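Local coordinates for protein 11S globulin subunit beta (Cucurbita maxima, PDB 2E9Q) that stores nutrients in pumpkin seeds as an 11S globulin whose subunits, each made as a single precursor, assemble into hexamers, at residues A61-I66 with F399-N404; L136-A141 with R318-S323. All coordinates share one frame; numbering follows the deposited sequence.

Interaction 1: residues A61-I66 with F399-N404; sequences AGVNMI and FKTNDN
Met65 and Phe399 meet because their first torsions send them into the same layer between two sheets. In Met65, CG stands anti to the backbone N (chi1 -168°), and two further bends, at chi2 and chi3, bring the thioether close to the aromatic ring although the CB itself does not aim at it. In Phe399, CB points toward 61-66 and CG lies anti to the carbonyl carbon (chi1 -54°), which places the CD1-CE1 side of the ring by the thioether. The two side chains meet obliquely: SD of Met65 is 4.1 Å from CE1 of Phe399, and CE of Met65 is 4.2 Å from CD1 of Phe399. The sulfur sits 5.1 Å from the centroid of the Phe399 ring and 50° off its normal, an oblique Met-aromatic contact. Met65 was modelled in two conformers, so these distances belong to one of them and their exact values are uncertain.

Farther along, methyl meets methyl, with CG1 of Val63 at 4.3 Å from CG2 of Thr401. The threonine divides its labour: its methyl joins this apolar layer, while OG1 is hydrogen-bonded to the backbone N of His344 and to Gln169 OE1 of the second subunit. No hydrogen bond links 61-66 to 399-404, so dispersion between buried groups carries the contact; here the two segments pack through side chains alone.

Strand 63-70 follows helix 56-61 after a single residue, Gly62, the C-prime residue of the Schellman motif that ends the helix. Phe160 of strand 155-162 meets the Phe399 ring with nearly parallel planes, Ile158 of that strand touches both Met65 and Phe399, and Val346 of strand 345-350 packs on Val63 and Met65. Strands from both cupin regions thus surround the contact.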
# COMPACT_ATOMS: atom_id res chain seq x y z
N ALA A 61 9.77 11.36 -0.41
CA ALA A 61 8.37 11.48 -0.06
C ALA A 61 7.44 11.43 -1.27
O ALA A 61 6.24 11.25 -1.12
CB ALA A 61 8.14 12.76 0.73
N GLY A 62 7.99 11.58 -2.47
CA GLY A 62 7.16 11.56 -3.66
C GLY A 62 6.19 12.73 -3.65
O GLY A 62 4.98 12.57 -3.83
N VAL A 63 6.72 13.92 -3.43
CA VAL A 63 5.89 15.10 -3.42
C VAL A 63 6.29 16.03 -4.55
O VAL A 63 7.41 15.96 -5.07
CB VAL A 63 6.02 15.87 -2.07
CG1 VAL A 63 5.91 14.91 -0.90
CG2 VAL A 63 7.33 16.62 -2.01
N ASN A 64 5.34 16.87 -4.95
CA ASN A 64 5.56 17.87 -5.99
C ASN A 64 4.92 19.13 -5.44
O ASN A 64 3.95 19.07 -4.68
CB ASN A 64 4.85 17.49 -7.28
CG ASN A 64 5.29 16.14 -7.82
OD1 ASN A 64 4.97 15.09 -7.25
ND2 ASN A 64 6.01 16.17 -8.93
N MET A 65 5.47 20.28 -5.82
CA MET A 65 4.94 21.57 -5.39
C MET A 65 4.84 22.47 -6.62
O MET A 65 5.78 22.60 -7.40
CB MET A 65 5.87 22.22 -4.36
CG MET A 65 5.29 23.43 -3.64
SD MET A 65 4.02 22.97 -2.44
CE MET A 65 5.01 22.11 -1.24
N ILE A 66 3.68 23.10 -6.78
CA ILE A 66 3.42 23.98 -7.90
C ILE A 66 2.75 25.24 -7.37
O ILE A 66 1.94 25.18 -6.44
CB ILE A 66 2.48 23.30 -8.90
CG1 ILE A 66 3.12 22.02 -9.42
CG2 ILE A 66 2.13 24.25 -10.04
CD1 ILE A 66 2.23 21.22 -10.32
N PHE A 399 1.83 20.83 4.27
CA PHE A 399 1.07 19.70 3.76
C PHE A 399 1.58 18.39 4.35
O PHE A 399 2.80 18.19 4.47
CB PHE A 399 1.14 19.65 2.23
CG PHE A 399 0.74 20.92 1.57
CD1 PHE A 399 1.69 21.90 1.28
CD2 PHE A 399 -0.60 21.16 1.26
CE1 PHE A 399 1.31 23.11 0.67
CE2 PHE A 399 -0.99 22.36 0.66
CZ PHE A 399 -0.04 23.34 0.36
N LYS A 400 0.65 17.52 4.72
CA LYS A 400 0.95 16.22 5.32
C LYS A 400 0.60 15.09 4.36
O LYS A 400 -0.42 15.15 3.67
CB LYS A 400 0.15 16.05 6.61
CG LYS A 400 0.23 17.23 7.57
CD LYS A 400 1.64 17.46 8.11
CE LYS A 400 1.64 18.67 9.03
NZ LYS A 400 2.95 18.92 9.66
N THR A 401 1.43 14.06 4.32
CA THR A 401 1.21 12.91 3.46
C THR A 401 0.42 11.82 4.20
O THR A 401 0.71 10.63 4.05
CB THR A 401 2.53 12.31 3.00
OG1 THR A 401 3.30 11.97 4.16
CG2 THR A 401 3.31 13.32 2.15
N ASN A 402 -0.54 12.24 5.02
CA ASN A 402 -1.39 11.32 5.76
C ASN A 402 -2.71 12.07 6.02
O ASN A 402 -2.71 13.30 6.08
CB ASN A 402 -0.74 10.93 7.09
CG ASN A 402 -1.29 9.63 7.65
OD1 ASN A 402 -0.82 8.55 7.31
ND2 ASN A 402 -2.29 9.73 8.51
N ASP A 403 -3.82 11.36 6.18
CA ASP A 403 -5.08 12.05 6.43
C ASP A 403 -5.17 12.56 7.86
O ASP A 403 -6.08 13.31 8.20
CB ASP A 403 -6.31 11.17 6.10
CG ASP A 403 -6.45 9.95 7.01
OD1 ASP A 403 -5.84 9.88 8.10
OD2 ASP A 403 -7.22 9.05 6.64
N ASN A 404 -4.20 12.17 8.68
CA ASN A 404 -4.19 12.60 10.08
C ASN A 404 -2.79 12.64 10.71
O ASN A 404 -2.40 11.75 11.47
CB ASN A 404 -5.09 11.67 10.90
CG ASN A 404 -5.07 11.99 12.37
OD1 ASN A 404 -5.29 13.14 12.77
ND2 ASN A 404 -4.79 10.98 13.19

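Interaction 2: residues L136-A141 with R318-S323; sequences LLVVPA and RQVRLS
The Gln319 amide presents its nitrogen end to the ring of Pro140, and the two side chains cross at about a right angle: NE2 of Gln319 lies 3.8 Å from CB and 3.9 Å from CG of Pro140. This flat group belongs to the short helix 317-320 of the C-terminal cupin, whereas Pro140 follows strand 135-139 of the N-terminal one, so the contact is a seam between the two halves of a bicupin. A second planar group, the guanidinium of Arg321, has the backbone O of Gln319 over one face, offset toward the rim; its side chain does not touch 136-141 but packs on Val166.

Next to Gln319, Val320 supplies most of the surface that 318-323 buries. With CG1 of Val320 anti to its carbonyl carbon (chi1 -67°), that methyl meets CG1 of Val138 tip to tip at 4.0 Å. The same CG1 of Val320 is 4.0 Å from CA of Pro140, so one methyl packs against both Val138 in the strand and Pro140 just beyond its end. Leu86 touches Val138 and Ile98 touches Pro140 on the N-terminal side, while Leu314 of the C-terminal region also reaches Val138.

Helix 317-320 stops here: Arg321 leaves helical geometry with positive phi, and the O of Val320 is taken by ND2 of Asn165. Between 136-141 and 318-323 themselves no direct hydrogen bond forms. Instead a water bridges them at the partly exposed margin, accepting from the backbone N of Ala141 at 3.2 Å and donating to OE1 of Gln319, also at 3.2 Å.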
# COMPACT_ATOMS: atom_id res chain seq x y z
N LEU A 136 -8.32 25.77 1.83
CA LEU A 136 -7.51 24.61 1.52
C LEU A 136 -8.48 23.81 0.67
O LEU A 136 -9.44 23.23 1.18
CB LEU A 136 -7.17 23.85 2.81
CG LEU A 136 -6.25 22.62 2.75
CD1 LEU A 136 -6.89 21.54 1.90
CD2 LEU A 136 -4.88 23.03 2.18
N LEU A 137 -8.24 23.81 -0.64
CA LEU A 137 -9.10 23.09 -1.57
C LEU A 137 -8.56 21.68 -1.79
O LEU A 137 -7.36 21.44 -1.71
CB LEU A 137 -9.15 23.83 -2.91
CG LEU A 137 -9.40 25.34 -2.78
CD1 LEU A 137 -9.43 26.02 -4.16
CD2 LEU A 137 -10.73 25.55 -2.06
N VAL A 138 -9.47 20.76 -2.08
CA VAL A 138 -9.08 19.38 -2.33
C VAL A 138 -9.39 19.01 -3.77
O VAL A 138 -10.40 19.44 -4.33
CB VAL A 138 -9.85 18.42 -1.38
CG1 VAL A 138 -9.56 16.95 -1.74
CG2 VAL A 138 -9.47 18.71 0.06
N VAL A 139 -8.52 18.21 -4.38
CA VAL A 139 -8.73 17.75 -5.74
C VAL A 139 -8.29 16.30 -5.80
O VAL A 139 -7.09 16.02 -5.89
CB VAL A 139 -7.93 18.57 -6.77
CG1 VAL A 139 -8.27 18.09 -8.17
CG2 VAL A 139 -8.24 20.05 -6.63
N PRO A 140 -9.24 15.35 -5.73
CA PRO A 140 -8.87 13.93 -5.79
C PRO A 140 -8.22 13.60 -7.12
O PRO A 140 -8.41 14.33 -8.11
CB PRO A 140 -10.21 13.20 -5.63
CG PRO A 140 -11.04 14.17 -4.84
CD PRO A 140 -10.68 15.51 -5.48
N ALA A 141 -7.48 12.50 -7.15
CA ALA A 141 -6.82 12.06 -8.36
C ALA A 141 -7.83 11.66 -9.44
O ALA A 141 -8.86 11.06 -9.15
CB ALA A 141 -5.90 10.88 -8.05
N ARG A 318 -9.92 11.65 4.25
CA ARG A 318 -9.78 10.23 4.50
C ARG A 318 -9.57 9.52 3.16
O ARG A 318 -8.83 8.55 3.07
CB ARG A 318 -11.06 9.71 5.17
CG ARG A 318 -10.99 8.28 5.72
CD ARG A 318 -12.41 7.78 6.05
NE ARG A 318 -12.45 6.43 6.62
CZ ARG A 318 -13.55 5.70 6.77
NH1 ARG A 318 -14.73 6.18 6.38
NH2 ARG A 318 -13.49 4.49 7.31
N GLN A 319 -10.20 10.02 2.10
CA GLN A 319 -10.06 9.41 0.79
C GLN A 319 -8.78 9.78 0.06
O GLN A 319 -8.23 8.95 -0.65
CB GLN A 319 -11.27 9.73 -0.10
CG GLN A 319 -11.27 8.93 -1.41
CD GLN A 319 -10.78 9.74 -2.62
OE1 GLN A 319 -10.41 9.18 -3.66
NE2 GLN A 319 -10.79 11.07 -2.48
N VAL A 320 -8.31 11.02 0.19
CA VAL A 320 -7.07 11.39 -0.50
C VAL A 320 -5.85 11.03 0.34
O VAL A 320 -4.74 10.90 -0.19
CB VAL A 320 -7.01 12.90 -0.87
CG1 VAL A 320 -8.05 13.21 -1.91
CG2 VAL A 320 -7.23 13.76 0.34
N ARG A 321 -6.06 10.83 1.64
CA ARG A 321 -4.98 10.48 2.56
C ARG A 321 -3.94 11.59 2.66
O ARG A 321 -2.74 11.35 2.63
CB ARG A 321 -4.30 9.17 2.13
CG ARG A 321 -5.28 8.05 1.86
CD ARG A 321 -4.59 6.69 1.89
NE ARG A 321 -5.37 5.66 1.20
CZ ARG A 321 -6.67 5.44 1.39
NH1 ARG A 321 -7.35 6.18 2.25
NH2 ARG A 321 -7.28 4.47 0.73
N LEU A 322 -4.43 12.82 2.79
CA LEU A 322 -3.57 13.98 2.91
C LEU A 322 -4.23 14.91 3.93
O LEU A 322 -5.43 14.77 4.21
CB LEU A 322 -3.45 14.72 1.57
CG LEU A 322 -2.94 13.97 0.33
CD1 LEU A 322 -3.02 14.90 -0.86
CD2 LEU A 322 -1.51 13.48 0.53
N SER A 323 -3.46 15.83 4.48
CA SER A 323 -3.97 16.81 5.43
C SER A 323 -3.02 18.00 5.46
O SER A 323 -1.98 17.97 4.80
CB SER A 323 -4.17 16.19 6.83
OG SER A 323 -3.01 15.56 7.35
O HOH W 1 -7.64 10.52 -4.66

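From the N terminus, the chain passes through 61-66 and then 136-141, both in the N-terminal cupin, before it reaches 318-323 and 399-404 in the C-terminal one. Interaction 2 therefore closes the inner loop, with 176 residues between its segments, and interaction 1 the outer loop, with 332; the two do not cross. Their centres lie about 10 Å apart, and the C-terminal segments are themselves neighbours: strand 323-329 pairs antiparallel with 393-400, with Lys400 N probably hydrogen-bonded to Ser323 O, and Ser323 OG is hydrogen-bonded to Asn402 O. The end of strand 393-400 and the helix leading into strand 323-329 thus meet two different strands, 63-70 and 135-139, of the N-terminal sheet.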